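Local coordinates for protein lovastatin nonaketide synthase, polyketide synthase component (Aspergillus terreus, PDB 7CPX) that builds the nonaketide dihydromonacolin L from malonyl-CoA units, working as a homodimeric iterative polyketide synthase with the enoyl reductase LovC on the way to lovastatin, at residues A[508-513]-A[919-924]. The protein carries 2 engineered substitutions. Residues are numbered along the deposited sequence; the frame is centred on the assembly and turned at random.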
loop_
_atom_site.group_PDB
_atom_site.type_symbol
_atom_site.label_atom_id
_atom_site.label_comp_id
_atom_site.label_asym_id
_atom_site.label_seq_id
_atom_site.Cartn_x
_atom_site.Cartn_y
_atom_site.Cartn_z
ATOM N N THR A 508 39.437 47.832 9.556
ATOM C CA THR A 508 38.691 48.175 10.763
ATOM C C THR A 508 37.554 49.140 10.455
ATOM O O THR A 508 36.465 49.028 11.030
ATOM C CB THR A 508 39.632 48.769 11.809
ATOM O OG1 THR A 508 40.298 49.916 11.265
ATOM C CG2 THR A 508 40.664 47.738 12.235
ATOM N N TRP A 509 37.783 50.097 9.554
ATOM C CA TRP A 509 36.721 51.032 9.203
ATOM C C TRP A 509 35.561 50.317 8.526
ATOM O O TRP A 509 34.397 50.655 8.761
ATOM C CB TRP A 509 37.267 52.135 8.301
ATOM C CG TRP A 509 36.206 53.054 7.790
ATOM C CD1 TRP A 509 35.679 54.134 8.431
ATOM C CD2 TRP A 509 35.537 52.971 6.527
ATOM N NE1 TRP A 509 34.724 54.731 7.647
ATOM C CE2 TRP A 509 34.618 54.036 6.471
ATOM C CE3 TRP A 509 35.626 52.101 5.437
ATOM C CZ2 TRP A 509 33.795 54.255 5.370
ATOM C CZ3 TRP A 509 34.808 52.320 4.345
ATOM C CH2 TRP A 509 33.905 53.387 4.320
ATOM N N SER A 510 35.857 49.341 7.668
ATOM C CA SER A 510 34.791 48.553 7.060
ATOM C C SER A 510 34.050 47.738 8.111
ATOM O O SER A 510 32.818 47.637 8.072
ATOM C CB SER A 510 35.366 47.639 5.980
ATOM O OG SER A 510 36.383 46.807 6.506
ATOM N N LEU A 511 34.782 47.155 9.062
ATOM C CA LEU A 511 34.134 46.360 10.102
ATOM C C LEU A 511 33.268 47.218 11.015
ATOM O O LEU A 511 32.296 46.717 11.590
ATOM C CB LEU A 511 35.180 45.606 10.916
ATOM C CG LEU A 511 35.744 44.354 10.244
ATOM C CD1 LEU A 511 36.930 43.837 11.015
ATOM C CD2 LEU A 511 34.684 43.271 10.135
ATOM N N LEU A 512 33.602 48.497 11.164
ATOM C CA LEU A 512 32.831 49.385 12.030
ATOM C C LEU A 512 31.655 50.023 11.293
ATOM O O LEU A 512 30.497 49.847 11.683
ATOM C CB LEU A 512 33.745 50.471 12.606
ATOM C CG LEU A 512 34.459 50.125 13.911
ATOM C CD1 LEU A 512 35.597 51.092 14.156
ATOM C CD2 LEU A 512 33.479 50.155 15.070
ATOM N N ARG A 513 31.944 50.763 10.226
ATOM C CA ARG A 513 30.946 51.569 9.537
ATOM C C ARG A 513 30.231 50.811 8.430
ATOM O O ARG A 513 29.075 51.126 8.122
ATOM C CB ARG A 513 31.615 52.815 8.947
ATOM C CG ARG A 513 30.815 54.106 9.072
ATOM C CD ARG A 513 30.235 54.550 7.737
ATOM N NE ARG A 513 29.031 53.806 7.386
ATOM C CZ ARG A 513 27.796 54.191 7.681
ATOM N NH1 ARG A 513 27.558 55.317 8.336
ATOM N NH2 ARG A 513 26.773 53.428 7.311
ATOM N N MET A 919 38.715 52.562 2.511
ATOM C CA MET A 919 37.945 51.889 1.477
ATOM C C MET A 919 37.087 50.796 2.096
ATOM O O MET A 919 37.491 50.125 3.049
ATOM C CB MET A 919 38.873 51.283 0.424
ATOM C CG MET A 919 39.857 52.270 -0.185
ATOM S SD MET A 919 39.054 53.613 -1.080
ATOM C CE MET A 919 38.272 52.709 -2.413
ATOM N N SER A 920 35.891 50.619 1.542
ATOM C CA SER A 920 34.970 49.585 2.010
ATOM C C SER A 920 35.482 48.246 1.499
ATOM O O SER A 920 35.126 47.786 0.413
ATOM C CB SER A 920 33.551 49.866 1.535
ATOM O OG SER A 920 32.649 48.891 2.026
ATOM N N VAL A 921 36.336 47.613 2.299
ATOM C CA VAL A 921 36.966 46.351 1.930
ATOM C C VAL A 921 36.059 45.191 2.317
ATOM O O VAL A 921 36.475 44.027 2.292
ATOM C CB VAL A 921 38.353 46.215 2.585
ATOM C CG1 VAL A 921 38.226 46.117 4.097
ATOM C CG2 VAL A 921 39.091 45.012 2.028
ATOM N N SER A 922 34.811 45.498 2.686
ATOM C CA SER A 922 33.867 44.455 3.064
ATOM C C SER A 922 33.752 43.372 2.001
ATOM O O SER A 922 33.367 42.240 2.320
ATOM C CB SER A 922 32.493 45.070 3.328
ATOM O OG SER A 922 32.007 45.744 2.181
ATOM N N LYS A 923 34.072 43.690 0.746
ATOM C CA LYS A 923 34.069 42.673 -0.300
ATOM C C LYS A 923 34.993 41.518 0.064
ATOM O O LYS A 923 34.608 40.347 -0.023
ATOM C CB LYS A 923 34.499 43.293 -1.630
ATOM C CG LYS A 923 33.573 44.373 -2.148
ATOM C CD LYS A 923 32.271 43.787 -2.653
ATOM C CE LYS A 923 31.449 44.829 -3.382
ATOM N NZ LYS A 923 31.085 45.972 -2.500
ATOM N N LEU A 924 36.218 41.833 0.477
ATOM C CA LEU A 924 37.219 40.821 0.775
ATOM C C LEU A 924 37.079 40.234 2.170
ATOM O O LEU A 924 37.679 39.190 2.447
ATOM C CB LEU A 924 38.623 41.414 0.617
ATOM C CG LEU A 924 38.875 42.160 -0.694
ATOM C CD1 LEU A 924 40.314 42.641 -0.768
ATOM C CD2 LEU A 924 38.538 41.284 -1.892
#
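In what is probably the linker that follows the ketosynthase, as in related synthases, Trp509 and Ser510 on helix 504-513, part of the ketosynthase C-terminal extension, meet the loop 919-924, some 400 residues on, as the chain comes back from the acyltransferase over this helix toward the ketosynthase. The six-membered ring of Trp509 turns its edge to Ser920 N, which lies near the ring plane, 3.5 Å from CZ3. Trp509 CE3 is 3.6 Å from Met919 O. With CG anti to the backbone N (chi1 174°), the indole leaves the helix and reaches the Met919-Ser920 peptide, while Arg513 CB lies over one face, toward the rim. The chain bends in an inverse gamma turn about Ser920; its CB comes to 3.9 Å from Trp509 CZ3, and its OG donates a 3.2 Å hydrogen bond to Ser922 OG, which also bonds to Asn112 O in the ketosynthase. From the next residue of the helix, Ser510 CB lies 3.7 Å from Val921 CG1. Ser510 OG is bonded back to the helix carbonyls of Asp506 and Leu507. No hydrogen bond joins the two segments themselves; the loop is instead tied by Met919 N to Asp506 OD2, earlier in the same helix, and by Ser920 O to Thr265 OG1 in the ketosynthase.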